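Long-range contacts in virulent strain associated lipoprotein (Borreliella spielmanii A14S, PDB 6FZZ), which is an outer surface lipoprotein of the PFam54 family and probably binds glutathione, as its Borrelia burgdorferi relative BBE31 does: residues A[15-26]-A[130-141]; A[46-54]-A[92-100]. One frame throughout, in Å; residues are numbered along the deposited sequence.

Interaction 1 of 2, residues A[15-26]-A[130-141]; sequences KNKLLNDLRNLI and KDNLNKLKISDL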
# COMPACT_ATOMS: atom_id res chain seq x y z
N LYS A 15 -30.27 7.87 -1.01
CA LYS A 15 -29.65 7.31 -2.20
C LYS A 15 -28.74 8.39 -2.88
O LYS A 15 -27.60 8.13 -3.29
CB LYS A 15 -30.68 6.77 -3.17
CG LYS A 15 -30.09 5.85 -4.24
CD LYS A 15 -31.12 5.41 -5.26
CE LYS A 15 -30.77 4.05 -5.89
NZ LYS A 15 -30.03 4.13 -7.19
N ASN A 16 -29.26 9.61 -2.96
CA ASN A 16 -28.59 10.69 -3.69
C ASN A 16 -27.29 11.01 -3.00
O ASN A 16 -26.23 11.03 -3.64
CB ASN A 16 -29.51 11.90 -3.81
CG ASN A 16 -30.70 11.63 -4.72
OD1 ASN A 16 -30.65 10.82 -5.62
ND2 ASN A 16 -31.75 12.40 -4.55
N LYS A 17 -27.33 11.13 -1.68
CA LYS A 17 -26.14 11.41 -0.94
C LYS A 17 -25.08 10.28 -1.04
O LYS A 17 -23.88 10.55 -1.13
CB LYS A 17 -26.45 11.72 0.54
CG LYS A 17 -25.16 12.14 1.22
CD LYS A 17 -25.28 12.95 2.49
CE LYS A 17 -23.93 13.58 2.83
NZ LYS A 17 -22.98 12.57 3.36
N LEU A 18 -25.51 9.02 -0.97
CA LEU A 18 -24.60 7.89 -1.11
C LEU A 18 -23.93 7.86 -2.47
O LEU A 18 -22.70 7.53 -2.60
CB LEU A 18 -25.42 6.59 -0.88
CG LEU A 18 -25.71 6.25 0.58
CD1 LEU A 18 -26.70 5.08 0.68
CD2 LEU A 18 -24.42 5.89 1.29
N LEU A 19 -24.71 8.13 -3.51
CA LEU A 19 -24.17 8.14 -4.86
C LEU A 19 -23.06 9.19 -4.88
O LEU A 19 -21.95 8.91 -5.37
CB LEU A 19 -25.22 8.40 -5.93
CG LEU A 19 -26.15 7.23 -6.27
CD1 LEU A 19 -27.38 7.68 -7.07
CD2 LEU A 19 -25.41 6.15 -7.04
N ASN A 20 -23.36 10.37 -4.32
CA ASN A 20 -22.40 11.46 -4.33
C ASN A 20 -21.16 11.11 -3.52
O ASN A 20 -20.05 11.35 -3.97
CB ASN A 20 -23.06 12.77 -3.83
CG ASN A 20 -23.99 13.37 -4.87
OD1 ASN A 20 -23.80 13.18 -6.03
ND2 ASN A 20 -24.98 14.07 -4.45
N ASP A 21 -21.33 10.56 -2.32
CA ASP A 21 -20.17 10.33 -1.45
C ASP A 21 -19.21 9.26 -2.10
O ASP A 21 -18.00 9.26 -2.01
CB ASP A 21 -20.64 9.73 -0.15
CG ASP A 21 -21.30 10.71 0.76
OD1 ASP A 21 -21.07 11.96 0.67
OD2 ASP A 21 -22.03 10.19 1.62
N LEU A 22 -19.84 8.34 -2.76
CA LEU A 22 -19.15 7.21 -3.35
C LEU A 22 -18.42 7.63 -4.62
O LEU A 22 -17.24 7.27 -4.82
CB LEU A 22 -20.22 6.15 -3.54
CG LEU A 22 -19.97 4.68 -3.59
CD1 LEU A 22 -18.81 4.19 -2.73
CD2 LEU A 22 -21.30 4.01 -3.24
N ARG A 23 -19.03 8.50 -5.43
CA ARG A 23 -18.27 9.09 -6.53
C ARG A 23 -17.15 9.90 -6.03
O ARG A 23 -16.07 9.87 -6.60
CB ARG A 23 -19.11 9.95 -7.51
CG ARG A 23 -19.94 9.14 -8.44
CD ARG A 23 -20.93 9.99 -9.25
NE ARG A 23 -21.54 8.95 -9.97
CZ ARG A 23 -22.81 8.62 -10.00
NH1 ARG A 23 -23.79 9.39 -9.53
NH2 ARG A 23 -23.09 7.51 -10.65
N ASN A 24 -17.37 10.68 -5.00
CA ASN A 24 -16.27 11.45 -4.43
C ASN A 24 -15.12 10.56 -3.97
O ASN A 24 -13.94 10.86 -4.21
CB ASN A 24 -16.77 12.31 -3.25
CG ASN A 24 -17.31 13.64 -3.74
OD1 ASN A 24 -16.55 14.45 -4.28
ND2 ASN A 24 -18.60 13.82 -3.67
N LEU A 25 -15.43 9.51 -3.24
CA LEU A 25 -14.37 8.58 -2.77
C LEU A 25 -13.56 7.94 -3.93
O LEU A 25 -12.33 7.86 -3.90
CB LEU A 25 -15.02 7.47 -1.95
CG LEU A 25 -15.42 7.84 -0.53
CD1 LEU A 25 -16.46 6.85 0.05
CD2 LEU A 25 -14.13 7.85 0.32
N ILE A 26 -14.31 7.45 -4.91
CA ILE A 26 -13.77 6.73 -6.05
C ILE A 26 -12.96 7.70 -6.91
O ILE A 26 -11.80 7.41 -7.29
CB ILE A 26 -14.87 6.03 -6.86
CG1 ILE A 26 -15.48 4.93 -6.00
CG2 ILE A 26 -14.35 5.56 -8.19
CD1 ILE A 26 -16.79 4.40 -6.56
N LYS A 130 -18.30 4.02 -12.38
CA LYS A 130 -18.79 4.91 -11.35
C LYS A 130 -20.08 5.68 -11.78
O LYS A 130 -20.83 6.13 -10.96
CB LYS A 130 -17.70 5.90 -11.01
CG LYS A 130 -17.50 6.93 -12.07
CD LYS A 130 -16.28 7.77 -11.88
CE LYS A 130 -16.39 9.00 -12.79
NZ LYS A 130 -15.64 8.86 -14.05
N ASP A 131 -20.27 5.85 -13.08
CA ASP A 131 -21.49 6.54 -13.57
C ASP A 131 -22.67 5.63 -13.64
O ASP A 131 -23.79 6.07 -13.91
CB ASP A 131 -21.19 7.26 -14.87
CG ASP A 131 -20.17 8.36 -14.66
OD1 ASP A 131 -20.08 8.91 -13.53
OD2 ASP A 131 -19.43 8.66 -15.61
N ASN A 132 -22.45 4.38 -13.28
CA ASN A 132 -23.44 3.36 -13.30
C ASN A 132 -23.90 2.96 -11.95
O ASN A 132 -24.62 1.97 -11.87
CB ASN A 132 -22.89 2.08 -13.94
CG ASN A 132 -22.52 2.27 -15.38
OD1 ASN A 132 -23.03 1.58 -16.24
ND2 ASN A 132 -21.59 3.19 -15.65
N LEU A 133 -23.46 3.66 -10.89
CA LEU A 133 -23.80 3.31 -9.53
C LEU A 133 -25.25 3.40 -9.31
O LEU A 133 -25.75 2.73 -8.40
CB LEU A 133 -23.06 4.13 -8.46
CG LEU A 133 -21.53 3.86 -8.41
CD1 LEU A 133 -20.71 4.98 -7.77
CD2 LEU A 133 -21.28 2.53 -7.70
N ASN A 134 -25.97 4.18 -10.14
CA ASN A 134 -27.42 4.33 -9.89
C ASN A 134 -28.19 3.00 -10.13
O ASN A 134 -29.31 2.84 -9.65
CB ASN A 134 -28.05 5.51 -10.69
CG ASN A 134 -27.92 5.36 -12.20
OD1 ASN A 134 -27.91 4.24 -12.76
ND2 ASN A 134 -27.83 6.48 -12.87
N LYS A 135 -27.60 2.04 -10.84
CA LYS A 135 -28.29 0.71 -10.94
C LYS A 135 -28.36 -0.05 -9.61
O LYS A 135 -29.13 -1.00 -9.48
CB LYS A 135 -27.66 -0.15 -12.04
CG LYS A 135 -27.70 0.51 -13.40
CD LYS A 135 -26.81 -0.27 -14.34
CE LYS A 135 -27.05 0.12 -15.80
NZ LYS A 135 -26.37 -0.85 -16.70
N LEU A 136 -27.60 0.38 -8.59
CA LEU A 136 -27.63 -0.31 -7.32
C LEU A 136 -28.74 0.21 -6.44
O LEU A 136 -29.09 1.40 -6.47
CB LEU A 136 -26.26 -0.25 -6.56
CG LEU A 136 -25.02 -0.79 -7.30
CD1 LEU A 136 -23.76 -0.40 -6.52
CD2 LEU A 136 -25.11 -2.31 -7.48
N LYS A 137 -29.26 -0.67 -5.60
CA LYS A 137 -30.18 -0.25 -4.56
C LYS A 137 -29.41 0.34 -3.38
O LYS A 137 -28.18 0.15 -3.28
CB LYS A 137 -31.08 -1.45 -4.14
CG LYS A 137 -32.10 -1.15 -3.05
CD LYS A 137 -31.64 -1.70 -1.71
CE LYS A 137 -32.46 -1.18 -0.55
NZ LYS A 137 -32.67 -2.33 0.37
N ILE A 138 -30.15 1.06 -2.52
CA ILE A 138 -29.61 1.81 -1.37
C ILE A 138 -28.70 0.97 -0.47
O ILE A 138 -27.62 1.41 -0.10
CB ILE A 138 -30.73 2.46 -0.53
CG1 ILE A 138 -31.44 3.57 -1.33
CG2 ILE A 138 -30.18 3.09 0.77
CD1 ILE A 138 -32.47 4.34 -0.50
N SER A 139 -29.15 -0.22 -0.11
CA SER A 139 -28.42 -1.08 0.81
C SER A 139 -27.13 -1.58 0.19
O SER A 139 -26.14 -1.69 0.90
CB SER A 139 -29.30 -2.24 1.32
OG SER A 139 -29.66 -3.11 0.25
N ASP A 140 -27.11 -1.90 -1.11
CA ASP A 140 -25.86 -2.24 -1.84
C ASP A 140 -24.88 -1.02 -1.87
O ASP A 140 -23.66 -1.21 -1.81
CB ASP A 140 -26.13 -2.56 -3.30
CG ASP A 140 -26.70 -3.95 -3.53
OD1 ASP A 140 -26.71 -4.78 -2.61
OD2 ASP A 140 -27.13 -4.19 -4.67
N LEU A 141 -25.41 0.19 -2.04
CA LEU A 141 -24.58 1.41 -2.09
C LEU A 141 -24.02 1.67 -0.74
O LEU A 141 -22.88 2.05 -0.62
CB LEU A 141 -25.40 2.68 -2.52
CG LEU A 141 -25.82 2.76 -3.99
CD1 LEU A 141 -26.82 3.92 -4.15
CD2 LEU A 141 -24.63 2.89 -4.96
O HOH W 1 -25.01 6.35 -11.54

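Interaction 2 of 2, residues A[46-54]-A[92-100]; sequences DQYGILAFK and LKRFSEIII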
# COMPACT_ATOMS: atom_id res chain seq x y z
N ASP A 46 18.19 6.18 -8.88
CA ASP A 46 18.41 5.47 -7.62
C ASP A 46 17.12 4.98 -6.97
O ASP A 46 17.16 4.50 -5.82
CB ASP A 46 19.21 6.31 -6.63
CG ASP A 46 18.47 7.48 -6.12
OD1 ASP A 46 17.36 7.81 -6.54
OD2 ASP A 46 19.08 8.12 -5.27
N GLN A 47 15.99 5.23 -7.66
CA GLN A 47 14.69 4.78 -7.19
C GLN A 47 14.39 5.30 -5.77
O GLN A 47 14.00 4.52 -4.88
CB GLN A 47 14.64 3.25 -7.29
CG GLN A 47 14.75 2.83 -8.77
CD GLN A 47 14.87 1.35 -9.00
OE1 GLN A 47 15.16 0.55 -8.09
NE2 GLN A 47 14.64 0.95 -10.24
N TYR A 48 14.72 6.59 -5.56
CA TYR A 48 14.46 7.34 -4.30
C TYR A 48 15.22 6.78 -3.11
O TYR A 48 14.78 6.98 -1.98
CB TYR A 48 12.92 7.42 -3.97
CG TYR A 48 12.04 7.98 -5.09
CD1 TYR A 48 11.99 9.38 -5.36
CD2 TYR A 48 11.24 7.16 -5.89
CE1 TYR A 48 11.22 9.89 -6.35
CE2 TYR A 48 10.46 7.69 -6.92
CZ TYR A 48 10.43 9.07 -7.12
OH TYR A 48 9.67 9.62 -8.13
N GLY A 49 16.35 6.11 -3.39
CA GLY A 49 17.26 5.48 -2.49
C GLY A 49 16.68 4.21 -1.83
O GLY A 49 17.14 3.79 -0.75
N ILE A 50 15.66 3.62 -2.46
CA ILE A 50 15.02 2.40 -1.94
C ILE A 50 15.81 1.21 -2.39
O ILE A 50 15.50 0.54 -3.39
CB ILE A 50 13.53 2.29 -2.35
CG1 ILE A 50 12.78 3.48 -1.74
CG2 ILE A 50 12.93 1.01 -1.78
CD1 ILE A 50 11.37 3.71 -2.32
N LEU A 51 16.89 0.97 -1.66
CA LEU A 51 17.82 -0.09 -2.06
C LEU A 51 17.17 -1.46 -1.84
O LEU A 51 17.61 -2.46 -2.45
CB LEU A 51 19.11 -0.02 -1.26
CG LEU A 51 20.21 1.03 -1.60
CD1 LEU A 51 21.44 0.76 -0.70
CD2 LEU A 51 20.68 1.03 -3.04
N ALA A 52 16.11 -1.49 -1.01
CA ALA A 52 15.33 -2.70 -0.75
C ALA A 52 14.84 -3.39 -2.00
O ALA A 52 14.73 -4.67 -2.05
CB ALA A 52 14.20 -2.36 0.19
N PHE A 53 14.54 -2.59 -3.04
CA PHE A 53 14.11 -3.15 -4.32
C PHE A 53 15.09 -4.18 -4.88
O PHE A 53 14.68 -5.18 -5.49
CB PHE A 53 13.85 -2.04 -5.35
CG PHE A 53 12.68 -1.16 -5.03
CD1 PHE A 53 11.52 -1.67 -4.43
CD2 PHE A 53 12.71 0.17 -5.41
CE1 PHE A 53 10.43 -0.85 -4.16
CE2 PHE A 53 11.62 1.00 -5.18
CZ PHE A 53 10.48 0.50 -4.56
N LYS A 54 16.37 -3.93 -4.68
CA LYS A 54 17.42 -4.81 -5.24
C LYS A 54 17.48 -6.13 -4.50
O LYS A 54 18.02 -7.07 -5.03
CB LYS A 54 18.80 -4.16 -5.20
CG LYS A 54 18.92 -3.01 -6.14
CD LYS A 54 20.23 -2.28 -5.95
CE LYS A 54 20.27 -1.00 -6.76
NZ LYS A 54 21.64 -0.40 -6.71
N LEU A 92 11.77 7.87 2.59
CA LEU A 92 11.82 6.65 1.77
C LEU A 92 13.15 5.90 1.92
O LEU A 92 13.18 4.68 2.10
CB LEU A 92 11.57 6.97 0.27
CG LEU A 92 10.17 7.42 -0.10
CD1 LEU A 92 10.06 7.84 -1.56
CD2 LEU A 92 9.16 6.34 0.18
N LYS A 93 14.26 6.63 1.83
CA LYS A 93 15.58 5.99 1.87
C LYS A 93 15.79 5.46 3.30
O LYS A 93 16.30 4.39 3.51
CB LYS A 93 16.70 7.01 1.49
CG LYS A 93 18.11 6.47 1.82
CD LYS A 93 19.17 7.55 1.99
CE LYS A 93 19.11 8.62 0.91
NZ LYS A 93 20.38 9.40 0.85
N ARG A 94 15.40 6.23 4.29
CA ARG A 94 15.57 5.80 5.67
C ARG A 94 14.70 4.60 5.99
O ARG A 94 15.15 3.70 6.66
CB ARG A 94 15.25 6.96 6.61
CG ARG A 94 15.21 6.65 8.08
CD ARG A 94 16.36 5.84 8.65
NE ARG A 94 17.68 6.42 8.43
CZ ARG A 94 18.81 5.89 8.91
NH1 ARG A 94 18.78 4.78 9.64
NH2 ARG A 94 19.97 6.49 8.67
N PHE A 95 13.45 4.59 5.53
CA PHE A 95 12.62 3.42 5.70
C PHE A 95 13.31 2.17 5.16
O PHE A 95 13.35 1.11 5.80
CB PHE A 95 11.27 3.61 5.00
CG PHE A 95 10.30 2.47 5.23
CD1 PHE A 95 9.65 2.32 6.46
CD2 PHE A 95 10.04 1.55 4.22
CE1 PHE A 95 8.77 1.24 6.64
CE2 PHE A 95 9.15 0.50 4.41
CZ PHE A 95 8.51 0.37 5.60
N SER A 96 13.82 2.28 3.94
CA SER A 96 14.48 1.14 3.31
C SER A 96 15.67 0.66 4.15
O SER A 96 15.86 -0.55 4.37
CB SER A 96 14.88 1.54 1.88
OG SER A 96 15.70 0.61 1.26
N GLU A 97 16.52 1.62 4.55
CA GLU A 97 17.64 1.36 5.44
C GLU A 97 17.23 0.59 6.70
O GLU A 97 17.88 -0.45 7.03
CB GLU A 97 18.36 2.68 5.82
CG GLU A 97 18.99 3.32 4.59
CD GLU A 97 19.61 4.70 4.89
OE1 GLU A 97 19.31 5.28 5.96
OE2 GLU A 97 20.36 5.21 4.03
N ILE A 98 16.14 1.02 7.35
CA ILE A 98 15.70 0.39 8.60
C ILE A 98 15.24 -1.05 8.37
O ILE A 98 15.61 -1.93 9.11
CB ILE A 98 14.53 1.15 9.27
CG1 ILE A 98 14.99 2.49 9.82
CG2 ILE A 98 13.95 0.37 10.43
CD1 ILE A 98 13.81 3.41 9.99
N ILE A 99 14.44 -1.28 7.32
CA ILE A 99 14.02 -2.63 6.99
C ILE A 99 15.17 -3.60 6.58
O ILE A 99 15.19 -4.75 6.98
CB ILE A 99 12.89 -2.59 5.93
CG1 ILE A 99 11.78 -1.63 6.38
CG2 ILE A 99 12.36 -3.99 5.65
CD1 ILE A 99 11.09 -2.00 7.71
N ILE A 100 16.11 -3.12 5.77
CA ILE A 100 17.34 -3.84 5.47
C ILE A 100 18.13 -4.19 6.72
O ILE A 100 18.54 -5.35 6.90
CB ILE A 100 18.22 -3.05 4.48
CG1 ILE A 100 17.55 -3.01 3.09
CG2 ILE A 100 19.65 -3.59 4.41
CD1 ILE A 100 18.17 -1.98 2.16
O HOH W 2 18.10 1.84 1.40

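Interaction 1 of 2, residues A[15-26]-A[130-141]
Lys15 and Arg23, two turns apart on helical segment 15-26, use different first torsions to bring their charged ends to backbone carbonyls of segment 130-141. Lys15 places CG trans to its backbone N (chi1 -165°) and stays extended until it bends at the last torsion. Arg23 sets CG opposite its own carbonyl carbon and runs straight from CG to NE. Lys15 NZ therefore donates to Leu136 O at 3.0 Å, meeting the carbonyl almost head-on (C=O...NZ 167°). A weak second bond runs from Lys15 NZ to Asn134 O, 2.9 Å away, so the ammonium bridges two carbonyls, Asn134 within the 3-10 turn and Leu136 just after it.

At the other end, Arg23 NH2 reaches a lone pair of Lys130 O in the carbonyl plane, 2.7 Å away with an N-H...O angle of 149°. Arg23 NE adds a weak bond to Lys130 O at 3.1 Å, and the two bonds to one oxygen, one of them weak, help to fix the rotation of the guanidinium. Asp131 OD1 lies well out of the guanidinium plane, 3.8 Å from Arg23 NE, a long salt bridge acting through charge alone.

Between the polar ends, Leu141 is a knob in the hole formed by Lys15, Leu18, Leu19 and Leu22. Its CD1 rests on Lys15 CG and Leu19 CD2, while its CD2 lies 3.9 Å from CD2 of Leu22. Leu19 and Leu133 run antiparallel alongside one another, tightly packed, with Leu19 CD2 3.4 Å from Leu133 CB. Ile26 and Leu133 meet tip to tip through their CD1 atoms.

The packing continues along helix 138-170, where Leu18 and Asp21 touch Lys145, Leu25 touches Glu149, and Leu133 lies against Leu144.

Interaction 2 of 2, residues A[46-54]-A[92-100]
Gly49 passes Lys93 with their CA atoms 4.7 Å apart, its positive phi (70°) following two other positive-phi residues and leading into an inverse gamma turn centred on Ile50. That turn is closed by a weak bond from Leu51 N to Gly49 O, 3.0 Å long, and the chain then enters the 3-10 turn 51-54. The contact thus sets a tightly turned linker on helix 89-102 of this all-helical fold. Gly49 has no side chain to hold the backbones apart, which is consistent with the close approach, and Gly49 O lies over CA, CB and CG of Lys93.

Ser96 is the polar centre. Its OG stands trans to the backbone N (chi1 170°), which directs it at the linker, where it accepts from Ala52 N at 3.1 Å with an N-H...O angle of 152°. Ser96 OG also hydrogen-bonds water 2 at 2.7 Å, and the water donates to Gly49 O, 3.1 Å from it. One hydroxyl therefore ties the start of the gamma turn, through water at Gly49, and the residue just after it, directly at Ala52, to the helix.

Apolar groups flank this site. Tyr48 runs alongside Leu92 in the same direction, with Tyr48 CB 3.8 Å from Leu92 CD1. The tyrosine ring then leads away: its OH bonds to Lys39 O and its ring meets Tyr81 edge-to-face. At the other end Ile100 CD1 packs 4.1 Å from Leu51 CB and close to Ala52 N; Ala52 and Ile100 both also touch Val105 of helix 105-126. Ile50 fills the middle, its CD1 facing CB of Leu92. Its other branch turns back within the linker, where Ile50 CG2 sits 3.5 Å above the plane of the Phe53 ring, over the ring centre.

In the fold
From the N terminus, helix 15-41 starts with the first half of interaction 1, and the linker that follows the helix carries residues 46-54. Interaction 2 closes first, when helix 89-102 returns to that linker across 37 intervening residues. The chain continues through helix 105-126 before residues 130-141 close interaction 1, whose 103-residue loop contains interaction 2 entirely; the two do not cross. They lie on opposite sides of the chain's centre, their own centres about 40 Å apart. In this C-terminal part of the lipoprotein, interaction 1 ties helix 15-41 to the turn before helix 138-170 and to its first residues, and interaction 2 ties the linker to helix 89-102.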